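Local atomic coordinates of L-amino acid deaminase (Proteus vulgaris, PDB entry 5I39), a protein that probably catalyses the FAD-dependent oxidative deamination of L-amino acids, as a membrane-bound flavoprotein of the DAO family. Residues A[387-390]-A[396-399]; A[100-105]-A[383-388]; A[52-57]-A[195-200]; A[366-371]-A[389-394]; A[139-144]-A[149-154]. All blocks are in the same frame, centred on the assembly; numbering follows the deposited sequence. Where two conformers were deposited one is given.

Contact 1 of 5, residues A[387-390]-A[396-399]; sequences TADL and PVLD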
# COMPACT_ATOMS: atom_id res chain seq x y z
N THR A 387 -0.31 10.38 10.70
CA THR A 387 -0.99 11.51 10.07
C THR A 387 -1.94 12.17 11.06
O THR A 387 -1.96 13.40 11.19
CB THR A 387 -1.75 11.05 8.82
OG1 THR A 387 -0.82 10.55 7.86
CG2 THR A 387 -2.52 12.19 8.19
N ALA A 388 -2.73 11.36 11.76
CA ALA A 388 -3.64 11.88 12.78
C ALA A 388 -2.87 12.55 13.93
O ALA A 388 -3.27 13.61 14.40
CB ALA A 388 -4.54 10.77 13.29
N ASP A 389 -1.77 11.94 14.37
CA ASP A 389 -0.92 12.53 15.41
C ASP A 389 -0.44 13.92 14.99
O ASP A 389 -0.50 14.87 15.77
CB ASP A 389 0.31 11.67 15.71
CG ASP A 389 -0.03 10.33 16.36
OD1 ASP A 389 -1.14 10.16 16.89
OD2 ASP A 389 0.86 9.45 16.33
N LEU A 390 0.05 14.03 13.76
CA LEU A 390 0.54 15.31 13.25
C LEU A 390 -0.58 16.34 13.14
O LEU A 390 -0.39 17.50 13.52
CB LEU A 390 1.23 15.13 11.90
CG LEU A 390 2.54 14.35 11.91
CD1 LEU A 390 3.02 14.14 10.49
CD2 LEU A 390 3.61 15.05 12.73
N PRO A 396 4.05 11.99 18.46
CA PRO A 396 3.85 11.12 17.29
C PRO A 396 4.30 9.67 17.49
O PRO A 396 5.26 9.40 18.21
CB PRO A 396 4.69 11.80 16.20
CG PRO A 396 5.78 12.48 16.95
CD PRO A 396 5.18 12.93 18.25
N VAL A 397 3.61 8.74 16.83
CA VAL A 397 3.88 7.30 16.98
C VAL A 397 5.28 6.89 16.53
O VAL A 397 5.91 6.02 17.13
CB VAL A 397 2.80 6.44 16.27
CG1 VAL A 397 2.76 6.69 14.76
CG2 VAL A 397 2.98 4.96 16.57
N LEU A 398 5.77 7.51 15.46
CA LEU A 398 7.13 7.31 14.99
C LEU A 398 7.76 8.67 14.75
O LEU A 398 7.06 9.68 14.67
CB LEU A 398 7.16 6.47 13.70
CG LEU A 398 6.78 4.98 13.79
CD1 LEU A 398 6.76 4.36 12.41
CD2 LEU A 398 7.72 4.20 14.70
N ASP A 399 9.09 8.67 14.64
CA ASP A 399 9.86 9.86 14.29
C ASP A 399 9.35 10.42 12.96
O ASP A 399 9.45 9.74 11.94
CB ASP A 399 11.35 9.49 14.17
CG ASP A 399 12.24 10.67 13.80
OD1 ASP A 399 11.78 11.83 13.81
OD2 ASP A 399 13.43 10.41 13.50

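Contact 2 of 5, residues A[100-105]-A[383-388]; sequences KHRWRE and SAELTA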
# COMPACT_ATOMS: atom_id res chain seq x y z
N LYS A 100 3.06 -4.32 9.17
CA LYS A 100 2.76 -5.75 9.09
C LYS A 100 2.08 -6.25 10.36
O LYS A 100 1.12 -7.01 10.29
CB LYS A 100 4.04 -6.56 8.88
CG LYS A 100 4.67 -6.43 7.51
CD LYS A 100 6.14 -6.83 7.52
CE LYS A 100 6.36 -8.22 8.09
NZ LYS A 100 7.81 -8.50 8.15
N HIS A 101 2.59 -5.83 11.51
CA HIS A 101 2.03 -6.24 12.80
C HIS A 101 0.56 -5.85 12.92
O HIS A 101 -0.27 -6.62 13.40
CB HIS A 101 2.85 -5.60 13.92
CG HIS A 101 2.42 -5.99 15.29
ND1 HIS A 101 1.79 -5.12 16.15
CD2 HIS A 101 2.55 -7.16 15.96
CE1 HIS A 101 1.54 -5.74 17.29
NE2 HIS A 101 1.99 -6.98 17.20
N ARG A 102 0.23 -4.65 12.45
CA ARG A 102 -1.15 -4.17 12.44
C ARG A 102 -1.99 -4.87 11.38
O ARG A 102 -3.16 -5.17 11.63
CB ARG A 102 -1.16 -2.67 12.28
CG ARG A 102 -0.57 -2.03 13.51
CD ARG A 102 -0.46 -0.55 13.41
NE ARG A 102 0.16 -0.01 14.61
CZ ARG A 102 0.12 1.27 14.96
NH1 ARG A 102 -0.52 2.16 14.20
NH2 ARG A 102 0.72 1.66 16.08
N TRP A 103 -1.41 -5.18 10.23
CA TRP A 103 -2.13 -6.01 9.26
C TRP A 103 -2.44 -7.39 9.83
O TRP A 103 -3.52 -7.93 9.56
CB TRP A 103 -1.39 -6.12 7.93
CG TRP A 103 -1.69 -4.97 7.03
CD1 TRP A 103 -0.89 -3.90 6.73
CD2 TRP A 103 -2.92 -4.75 6.32
NE1 TRP A 103 -1.54 -3.04 5.88
CE2 TRP A 103 -2.79 -3.54 5.61
CE3 TRP A 103 -4.12 -5.47 6.22
CZ2 TRP A 103 -3.81 -3.03 4.80
CZ3 TRP A 103 -5.14 -4.97 5.41
CH2 TRP A 103 -4.97 -3.76 4.72
N ARG A 104 -1.55 -7.95 10.65
CA ARG A 104 -1.84 -9.22 11.33
C ARG A 104 -3.02 -9.15 12.30
O ARG A 104 -3.58 -10.18 12.66
CB ARG A 104 -0.59 -9.74 12.06
CG ARG A 104 0.48 -10.25 11.12
CD ARG A 104 1.58 -10.98 11.86
NE ARG A 104 2.49 -10.11 12.62
CZ ARG A 104 3.61 -9.55 12.16
NH1 ARG A 104 3.97 -9.69 10.89
NH2 ARG A 104 4.36 -8.84 12.98
N GLU A 105 -3.39 -7.95 12.74
CA GLU A 105 -4.58 -7.72 13.55
C GLU A 105 -5.84 -7.40 12.73
O GLU A 105 -6.92 -7.29 13.30
CB GLU A 105 -4.33 -6.54 14.49
CG GLU A 105 -3.16 -6.72 15.45
CD GLU A 105 -2.73 -5.45 16.17
OE1 GLU A 105 -3.09 -4.34 15.74
OE2 GLU A 105 -2.01 -5.58 17.18
N SER A 383 1.03 4.85 9.03
CA SER A 383 1.00 6.21 8.49
C SER A 383 -0.33 6.89 8.79
O SER A 383 -0.36 8.10 8.97
CB SER A 383 1.36 6.27 7.00
OG SER A 383 0.43 5.58 6.22
N ALA A 384 -1.42 6.13 8.88
CA ALA A 384 -2.71 6.68 9.32
C ALA A 384 -2.61 7.27 10.73
O ALA A 384 -3.06 8.40 10.97
CB ALA A 384 -3.78 5.61 9.30
N GLU A 385 -2.04 6.51 11.65
CA GLU A 385 -1.87 6.99 13.02
C GLU A 385 -0.96 8.22 13.07
O GLU A 385 -1.28 9.19 13.75
CB GLU A 385 -1.31 5.90 13.93
CG GLU A 385 -1.21 6.35 15.38
CD GLU A 385 -0.69 5.29 16.32
OE1 GLU A 385 -0.39 4.17 15.88
OE2 GLU A 385 -0.56 5.59 17.52
N LEU A 386 0.17 8.15 12.37
CA LEU A 386 1.10 9.28 12.35
C LEU A 386 0.46 10.54 11.77
O LEU A 386 0.67 11.63 12.29
CB LEU A 386 2.38 8.92 11.59
CG LEU A 386 3.44 10.03 11.54
CD1 LEU A 386 3.88 10.49 12.93
CD2 LEU A 386 4.64 9.55 10.74
N THR A 387 -0.31 10.38 10.70
CA THR A 387 -0.99 11.51 10.07
C THR A 387 -1.94 12.17 11.06
O THR A 387 -1.96 13.40 11.19
CB THR A 387 -1.75 11.05 8.82
OG1 THR A 387 -0.82 10.55 7.86
CG2 THR A 387 -2.52 12.19 8.19
N ALA A 388 -2.73 11.36 11.76
CA ALA A 388 -3.64 11.88 12.78
C ALA A 388 -2.87 12.55 13.93
O ALA A 388 -3.27 13.61 14.40
CB ALA A 388 -4.54 10.77 13.29

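Contact 3 of 5, residues A[52-57]-A[195-200]; sequences TAINLV and EYAKKM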
# COMPACT_ATOMS: atom_id res chain seq x y z
N THR A 52 -6.62 6.61 7.49
CA THR A 52 -6.53 7.81 8.33
C THR A 52 -7.90 8.17 8.90
O THR A 52 -8.01 8.49 10.08
CB THR A 52 -5.91 8.99 7.57
OG1 THR A 52 -4.63 8.61 7.04
CG2 THR A 52 -5.68 10.16 8.50
N ALA A 53 -8.94 8.11 8.07
CA ALA A 53 -10.31 8.37 8.52
C ALA A 53 -10.74 7.44 9.66
O ALA A 53 -11.30 7.89 10.65
CB ALA A 53 -11.28 8.25 7.36
N ILE A 54 -10.44 6.15 9.52
CA ILE A 54 -10.75 5.19 10.57
C ILE A 54 -10.06 5.58 11.89
O ILE A 54 -10.68 5.56 12.95
CB ILE A 54 -10.33 3.77 10.16
CG1 ILE A 54 -11.26 3.24 9.06
CG2 ILE A 54 -10.33 2.81 11.35
CD1 ILE A 54 -10.70 2.07 8.27
N ASN A 55 -8.78 5.92 11.80
CA ASN A 55 -8.01 6.30 12.97
C ASN A 55 -8.61 7.53 13.66
O ASN A 55 -8.71 7.58 14.89
CB ASN A 55 -6.56 6.54 12.57
CG ASN A 55 -5.63 6.69 13.76
OD1 ASN A 55 -5.55 7.75 14.36
ND2 ASN A 55 -4.92 5.62 14.10
N LEU A 56 -9.02 8.52 12.87
CA LEU A 56 -9.63 9.73 13.41
C LEU A 56 -10.98 9.50 14.08
O LEU A 56 -11.26 10.07 15.13
CB LEU A 56 -9.75 10.78 12.31
CG LEU A 56 -8.40 11.33 11.85
CD1 LEU A 56 -8.55 12.00 10.49
CD2 LEU A 56 -7.80 12.31 12.85
N VAL A 57 -11.82 8.64 13.49
CA VAL A 57 -13.12 8.33 14.10
C VAL A 57 -12.93 7.63 15.45
O VAL A 57 -13.68 7.89 16.39
CB VAL A 57 -14.02 7.50 13.15
CG1 VAL A 57 -15.23 6.94 13.87
CG2 VAL A 57 -14.46 8.36 11.98
N GLU A 195 -15.64 -0.36 3.36
CA GLU A 195 -16.94 -0.74 3.94
C GLU A 195 -16.89 -0.63 5.46
O GLU A 195 -17.85 -0.18 6.09
CB GLU A 195 -17.35 -2.15 3.52
CG GLU A 195 -17.83 -2.26 2.09
CD GLU A 195 -19.12 -1.52 1.82
OE1 GLU A 195 -19.50 -0.63 2.62
OE2 GLU A 195 -19.76 -1.82 0.79
N TYR A 196 -15.77 -1.05 6.05
CA TYR A 196 -15.57 -0.92 7.48
C TYR A 196 -15.58 0.55 7.92
O TYR A 196 -16.24 0.90 8.89
CB TYR A 196 -14.27 -1.61 7.89
CG TYR A 196 -13.90 -1.46 9.34
CD1 TYR A 196 -14.58 -2.15 10.34
CD2 TYR A 196 -12.84 -0.63 9.72
CE1 TYR A 196 -14.22 -2.02 11.68
CE2 TYR A 196 -12.47 -0.49 11.04
CZ TYR A 196 -13.15 -1.18 12.02
OH TYR A 196 -12.75 -1.02 13.33
N ALA A 197 -14.88 1.40 7.18
CA ALA A 197 -14.89 2.83 7.47
C ALA A 197 -16.31 3.39 7.46
O ALA A 197 -16.70 4.14 8.37
CB ALA A 197 -14.02 3.58 6.48
N LYS A 198 -17.10 3.03 6.44
CA LYS A 198 -18.50 3.44 6.38
C LYS A 198 -19.29 2.93 7.59
O LYS A 198 -20.08 3.68 8.18
CB LYS A 198 -19.16 2.96 5.09
CG LYS A 198 -18.68 3.68 3.84
CD LYS A 198 -19.18 3.01 2.57
CE LYS A 198 -20.69 3.15 2.38
NZ LYS A 198 -21.17 2.29 1.27
N LYS A 199 -19.08 1.68 7.96
CA LYS A 199 -19.73 1.11 9.13
C LYS A 199 -19.38 1.87 10.42
O LYS A 199 -20.23 2.04 11.30
CB LYS A 199 -19.37 -0.37 9.26
CG LYS A 199 -20.11 -1.08 10.38
CD LYS A 199 -19.68 -2.53 10.48
CE LYS A 199 -20.12 -3.14 11.80
NZ LYS A 199 -21.60 -3.12 12.00
N MSE A 200 -18.13 2.33 10.51
CA MSE A 200 -17.67 3.13 11.66
C MSE A 200 -18.17 4.56 11.63
O MSE A 200 -17.93 5.31 12.58
CB MSE A 200 -16.14 3.13 11.73
CG MSE A 200 -15.51 1.75 11.93
SE MSE A 200 -16.07 0.89 13.60
CE MSE A 200 -17.51 -0.22 12.87

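Contact 4 of 5, residues A[366-371]-A[389-394]; sequences GLVINT and DLLLGK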
# COMPACT_ATOMS: atom_id res chain seq x y z
N GLY A 366 -3.58 23.11 10.38
CA GLY A 366 -4.76 22.26 10.30
C GLY A 366 -4.81 21.35 9.08
O GLY A 366 -5.76 20.59 8.93
N LEU A 367 -3.81 21.43 8.21
CA LEU A 367 -3.72 20.57 7.03
C LEU A 367 -2.51 19.65 7.14
O LEU A 367 -1.41 20.10 7.46
CB LEU A 367 -3.64 21.40 5.74
CG LEU A 367 -3.72 20.58 4.44
CD1 LEU A 367 -4.50 21.35 3.37
CD2 LEU A 367 -2.36 20.19 3.91
N VAL A 368 -2.72 18.37 6.87
CA VAL A 368 -1.63 17.41 6.80
C VAL A 368 -1.71 16.64 5.49
O VAL A 368 -2.77 16.57 4.86
CB VAL A 368 -1.61 16.45 8.01
CG1 VAL A 368 -1.35 17.22 9.30
CG2 VAL A 368 -2.91 15.67 8.12
N ILE A 369 -0.57 16.07 5.11
CA ILE A 369 -0.41 15.30 3.87
C ILE A 369 0.02 13.89 4.24
O ILE A 369 0.88 13.71 5.10
CB ILE A 369 0.70 15.90 2.96
CG1 ILE A 369 0.28 17.28 2.43
CG2 ILE A 369 1.03 14.97 1.80
CD1 ILE A 369 1.42 18.07 1.82
N ASN A 370 -0.58 12.89 3.59
CA ASN A 370 -0.17 11.49 3.74
C ASN A 370 -0.15 10.89 2.34
O ASN A 370 -1.20 10.51 1.82
CB ASN A 370 -1.15 10.73 4.65
CG ASN A 370 -0.72 9.30 4.92
OD1 ASN A 370 0.36 8.87 4.53
ND2 ASN A 370 -1.58 8.54 5.60
N THR A 371 1.03 10.84 1.73
CA THR A 371 1.12 10.51 0.31
C THR A 371 2.54 10.11 -0.09
O THR A 371 3.41 9.86 0.75
CB THR A 371 0.58 11.71 -0.53
OG1 THR A 371 0.14 11.25 -1.81
CG2 THR A 371 1.62 12.81 -0.71
N ASP A 389 -1.77 11.94 14.37
CA ASP A 389 -0.92 12.53 15.41
C ASP A 389 -0.44 13.92 14.99
O ASP A 389 -0.50 14.87 15.77
CB ASP A 389 0.31 11.67 15.71
CG ASP A 389 -0.03 10.33 16.36
OD1 ASP A 389 -1.14 10.16 16.89
OD2 ASP A 389 0.86 9.45 16.33
N LEU A 390 0.05 14.03 13.76
CA LEU A 390 0.54 15.31 13.25
C LEU A 390 -0.58 16.34 13.14
O LEU A 390 -0.39 17.50 13.52
CB LEU A 390 1.23 15.13 11.90
CG LEU A 390 2.54 14.35 11.91
CD1 LEU A 390 3.02 14.14 10.49
CD2 LEU A 390 3.61 15.05 12.73
N LEU A 391 -1.74 15.92 12.64
CA LEU A 391 -2.89 16.81 12.53
C LEU A 391 -3.29 17.38 13.89
O LEU A 391 -3.58 18.57 14.01
CB LEU A 391 -4.08 16.05 11.93
CG LEU A 391 -5.39 16.84 11.76
CD1 LEU A 391 -5.23 17.97 10.76
CD2 LEU A 391 -6.51 15.90 11.34
N LEU A 392 -3.29 16.53 14.90
CA LEU A 392 -3.80 16.88 16.22
C LEU A 392 -2.74 17.40 17.18
O LEU A 392 -3.07 17.81 18.30
CB LEU A 392 -4.54 15.67 16.81
CG LEU A 392 -5.70 15.16 15.94
CD1 LEU A 392 -6.27 13.86 16.50
CD2 LEU A 392 -6.81 16.19 15.78
N GLY A 393 -1.47 17.41 16.77
CA GLY A 393 -0.38 17.86 17.63
C GLY A 393 -0.04 16.92 18.77
O GLY A 393 0.52 17.35 19.78
N LYS A 394 -0.36 15.63 18.61
CA LYS A 394 -0.07 14.61 19.61
C LYS A 394 1.39 14.19 19.48
O LYS A 394 1.97 14.26 18.40
CB LYS A 394 -0.98 13.39 19.39
CG LYS A 394 -0.95 12.36 20.51
CD LYS A 394 -1.82 11.15 20.19
CE LYS A 394 -1.71 10.08 21.26
NZ LYS A 394 -2.45 8.85 20.87

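Contact 5 of 5, residues A[139-144]-A[149-154]; sequences DERSKN and IPFKTR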
# COMPACT_ATOMS: atom_id res chain seq x y z
N ASP A 139 21.79 -8.62 9.84
CA ASP A 139 22.64 -8.55 11.03
C ASP A 139 22.41 -7.22 11.75
O ASP A 139 22.10 -7.21 12.95
CB ASP A 139 24.12 -8.71 10.67
CG ASP A 139 25.03 -8.75 11.90
OD1 ASP A 139 24.53 -8.83 13.04
OD2 ASP A 139 26.26 -8.70 11.72
N GLU A 140 22.55 -6.12 11.03
CA GLU A 140 22.39 -4.80 11.64
C GLU A 140 21.01 -4.62 12.29
O GLU A 140 20.91 -4.11 13.40
CB GLU A 140 22.65 -3.69 10.62
CG GLU A 140 24.12 -3.55 10.24
CD GLU A 140 25.01 -3.21 11.43
OE1 GLU A 140 24.63 -2.35 12.25
OE2 GLU A 140 26.09 -3.81 11.56
N ARG A 141 19.95 -5.06 11.61
CA ARG A 141 18.62 -4.94 12.20
C ARG A 141 18.45 -5.83 13.44
O ARG A 141 17.90 -5.39 14.44
CB ARG A 141 17.53 -5.22 11.16
CG ARG A 141 16.10 -5.01 11.66
CD ARG A 141 15.87 -3.67 12.35
NE ARG A 141 16.10 -2.52 11.48
CZ ARG A 141 15.93 -1.25 11.84
NH1 ARG A 141 15.50 -0.93 13.07
NH2 ARG A 141 16.19 -0.28 10.97
N SER A 142 18.99 -7.05 13.39
CA SER A 142 18.92 -7.96 14.54
C SER A 142 19.60 -7.40 15.79
O SER A 142 19.16 -7.67 16.90
CB SER A 142 19.52 -9.34 14.19
OG SER A 142 20.94 -9.36 14.26
N LYS A 143 20.66 -6.62 15.61
CA LYS A 143 21.37 -6.03 16.76
C LYS A 143 20.60 -4.90 17.43
O LYS A 143 20.85 -4.59 18.59
CB LYS A 143 22.75 -5.55 16.33
CG LYS A 143 23.67 -6.69 15.92
CD LYS A 143 25.08 -6.22 15.64
CE LYS A 143 25.19 -5.39 14.36
NZ LYS A 143 26.59 -4.95 14.16
N ASN A 144 19.66 -4.29 16.71
CA ASN A 144 18.84 -3.21 17.24
C ASN A 144 17.53 -3.13 16.47
O ASN A 144 17.38 -2.33 15.55
CB ASN A 144 19.62 -1.88 17.18
CG ASN A 144 18.89 -0.73 17.84
OD1 ASN A 144 17.88 -0.91 18.52
ND2 ASN A 144 19.41 0.48 17.65
N ILE A 149 8.18 -6.11 18.79
CA ILE A 149 7.59 -7.02 17.80
C ILE A 149 8.76 -7.86 17.24
O ILE A 149 9.70 -7.28 16.70
CB ILE A 149 6.89 -6.25 16.66
CG1 ILE A 149 5.70 -5.46 17.20
CG2 ILE A 149 6.43 -7.20 15.56
CD1 ILE A 149 5.29 -4.30 16.31
N PRO A 150 8.71 -9.20 17.37
CA PRO A 150 9.85 -10.00 16.91
C PRO A 150 10.15 -9.87 15.41
O PRO A 150 9.23 -9.83 14.60
CB PRO A 150 9.44 -11.43 17.27
CG PRO A 150 8.57 -11.26 18.47
CD PRO A 150 7.78 -10.02 18.17
N PHE A 151 11.43 -9.81 15.08
CA PHE A 151 11.93 -9.76 13.71
C PHE A 151 12.07 -11.20 13.23
O PHE A 151 12.59 -12.05 13.96
CB PHE A 151 13.29 -9.06 13.76
CG PHE A 151 13.94 -8.79 12.42
CD1 PHE A 151 13.23 -8.24 11.35
CD2 PHE A 151 15.31 -8.99 12.27
CE1 PHE A 151 13.86 -7.96 10.15
CE2 PHE A 151 15.95 -8.71 11.07
CZ PHE A 151 15.22 -8.19 10.01
N LYS A 152 11.59 -11.48 12.02
CA LYS A 152 11.49 -12.86 11.51
C LYS A 152 12.11 -13.08 10.13
O LYS A 152 11.73 -13.99 9.40
CB LYS A 152 10.03 -13.33 11.55
CG LYS A 152 9.44 -13.31 12.96
CD LYS A 152 8.39 -14.37 13.21
CE LYS A 152 8.14 -14.55 14.71
NZ LYS A 152 8.82 -15.75 15.29
N THR A 153 13.13 -12.28 9.81
CA THR A 153 13.82 -12.37 8.54
C THR A 153 15.20 -12.99 8.74
O THR A 153 15.94 -12.59 9.64
CB THR A 153 13.94 -10.98 7.91
OG1 THR A 153 12.62 -10.46 7.76
CG2 THR A 153 14.61 -11.04 6.55
N ARG A 154 15.53 -13.95 7.89
CA ARG A 154 16.77 -14.71 8.06
C ARG A 154 17.14 -15.42 6.76
O ARG A 154 16.30 -15.64 5.89
CB ARG A 154 16.61 -15.73 9.19
CG ARG A 154 15.47 -16.71 9.01
CD ARG A 154 15.18 -17.50 10.28
NE ARG A 154 13.92 -18.22 10.12
CZ ARG A 154 13.77 -19.37 9.48
NH1 ARG A 154 14.81 -20.04 8.99
NH2 ARG A 154 12.55 -19.89 9.35

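Contact 1 of 5, residues A[387-390]-A[396-399]
The carboxylate of D389 is the flat group here, and the backbone of P396 and V397 meets it beside OD2. V397 N meets OD2 on its anti side, 24° out of the carboxylate plane. P396 CA stands above the same side, while V397 CG1 lies beyond the opposite one. The setting is the C-terminal end of helix 376-392, the last helix of the Rossmann-type FAD-binding fold, and the loop that doubles back against it. The aspartate fastens that loop to the helix's final turns by a side-chain-to-backbone hydrogen bond from V397 N to D389 OD2, 2.9 Å long. At 137° the N-H points somewhat past the oxygen, so the bond is bent.

D389 carries CG beside its own backbone N, anti to the carbonyl carbon (chi1 -67°), and this swings the carboxylate out toward the loop. Its CB rests 3.9 Å from P396 CA, and the proline ring lies to one side and also packs on L386. The other carboxylate oxygen, OD1, has a separate job in a salt bridge with R59 NH2. D389 is buried, and its two oxygens are each engaged; the arginine would probably favour the ionised form. V397, partly exposed, is also packed on E385, L386 and R102, which joins the loop to helix 90-103 as well. Close in around the bonded oxygen, V397 CB sits 3.6 Å from D389 OD2, and V397 CG1 is 3.7 Å from that same OD2.

Contact 2 of 5, residues A[100-105]-A[383-388]
R102 reaches across to E385 with a nearly straight side chain. Its CB points at helix 376-392, and the chain is then extended from CG through CD to NE, spanning most of a gap in which the nearest backbones, R102 CA and E385 CA, are 11.2 Å apart. Only the guanidinium makes the contact. CZ lies 3.1 Å from E385 OE1, because the glutamate oxygen sits in the fork between the two terminal nitrogens, in line with the end of the group. From there NH1 reaches E385 OE1 at 2.6 Å, with an N-H...O angle of 142°, and NH2 reaches the same OE1 at 2.8 Å. Both bonds lie close to the guanidinium plane and meet OE1 nearly along its C-O axis. E385 CB also lies at the guanidinium edge, in plane, 3.8 Å from R102 NH1. NH1 gives a further hydrogen bond to P381 O, which helps fix the rotation of the group.

E385 comes from the other side, and CG anti to its backbone N (chi1 -176°) with an extended chain beyond carries the carboxylate out to R102. The two side chains cross at about a right angle. Even so, carboxylate and guanidinium end up 22° from coplanar. Concentrating both donors on OE1 would be expected to draw negative charge onto that oxygen. Next to R102, W103 turns inward and gives NE1 to M377 O, tying the same two helices together a second time. The arrangement is an end-on, single-acceptor salt bridge between helices 90-103 and 376-392 of the FAD-binding fold, at the protein surface, with the R102 side chain about 13 Å from the bound FAD.

Contact 3 of 5, residues A[52-57]-A[195-200]
This is an apolar helix-to-helix contact beside the Rossmann-type sheet of the FAD-binding fold. Helix 47-58 follows the glycine-rich turn after strand 40-43 and leads into strand 63-66; helix 189-199 leads into the edge strand 203-205 of the same sheet. The closest backbone approach, I54 CA to A197 CA, is 5.7 Å, and the small alanine side chain permits it.

I54 does most of the work. Its CG1 is anti to the carbonyl carbon (chi1 -71°), which sends that branch across to helix 189-199, where CG1 packs 3.8 Å from A197 CB. At the end of the branch CD1 touches Y196 CD2 at 3.7 Å, arriving at the edge of the tyrosine ring and in its plane. The second branch, CG2, meets the neighbouring ring carbon, Y196 CE2, at 3.9 Å. Both branches of the isoleucine thus touch the CD2-CE2 side of the ring, and M200 CG, from the next turn of its own chain, lies over one of its faces.

One helical turn on from I54, V57 repeats the contact more loosely against M200, modelled as selenomethionine. M200 starts toward helix 47-58, but its selenium end leads away. V57 and A53 also press on V202 and V63, which joins the helix pair to the sheet. The nearest approach at this end is to backbone, with V57 CG1 3.4 Å from M200 O.

Contact 4 of 5, residues A[366-371]-A[389-394]
Apolar contact dominates where V368 meets L390 and L391, on the beta-alpha unit formed by strand 367-371 and helix 376-392 of the Rossmann-type sheet. V368 is buried and points at the helix. Its CG1 lies against backbone as much as side chain, 3.6 Å from L391 CA, and its CG2 packs 4.0 Å from L391 CB, so the valine fork straddles the start of the leucine side chain. L390 contributes less, with its CB 4.2 Å from V368 CG1.

The polar bonds serve each partner separately. V368 pairs through its backbone with V235 and V237, holding the strand in the sheet. The helix closes with a Schellman motif: K394 N donates to D389 O at 2.9 Å, G393 N makes a weaker bond to L390 O, and G393 supplies the positive phi at which the chain leaves the helix.

A mixed contact completes the set. L391 has CG anti to its backbone N (chi1 179°), which swings the side chain out from the helix, across to G366. There its methyl CD1 comes close to a backbone oxygen, G366 O, at 3.2 Å.

Contact 5 of 5, residues A[139-144]-A[149-154]
The tight part of this contact is the aliphatic stem of R141 laid over the ring of F151. R141 CG sits 3.8 Å from the ring centroid and 17° off the normal, a CH-pi contact over the face, and R141 CB adds 3.8 Å to F151 CE2. The opposite face has T153 N 4.3 Å above its centre, so the ring is sandwiched. The arginine has CG anti to its backbone N (chi1 -176°) and then bends at the next two bonds, turning the guanidinium away from the phenyl ring. NH1 is bonded to V145 O, NH2 forms a salt bridge with D90, and the group makes a cation-pi contact with F93.

Looser packing follows at S142, whose N is 4.2 Å from F151 CE2, obliquely placed. On the exposed side the helix looks after its own polar groups: S142 OG bonds D139 O at 2.8 Å, and K143 NZ pairs with E140 OE2 at 2.9 Å.

F151 also touches I138, so it plugs the end of helix 128-143 onto the chain entering strand 153-156. That strand pairs with 175-178, and I149 leans on helix 90-103.

Contacts 1, 2 and 4 all use helix 376-392, the last helix of the chain: centre to centre, contacts 1 and 4 are only 7 Å apart and contacts 1 and 2 are 11 Å apart. They join this helix to its trailing loop, to helix 90-103 and to strand 367-371. Contact 3, its centre 13 Å from that of contact 2, lies on helix 47-58, which packs beside helix 376-392 through A388, N55 and L56. Contact 5 is nested within the loops closed by contacts 2 and 3 and stands apart on an outlying lobe, 33 Å from contact 3 centre to centre, although I149 touches H101 of contact 2. Contacts 2 and 3 join sequence-distant helices around the FAD-binding sheet; contacts 1, 4 and 5 close short loops.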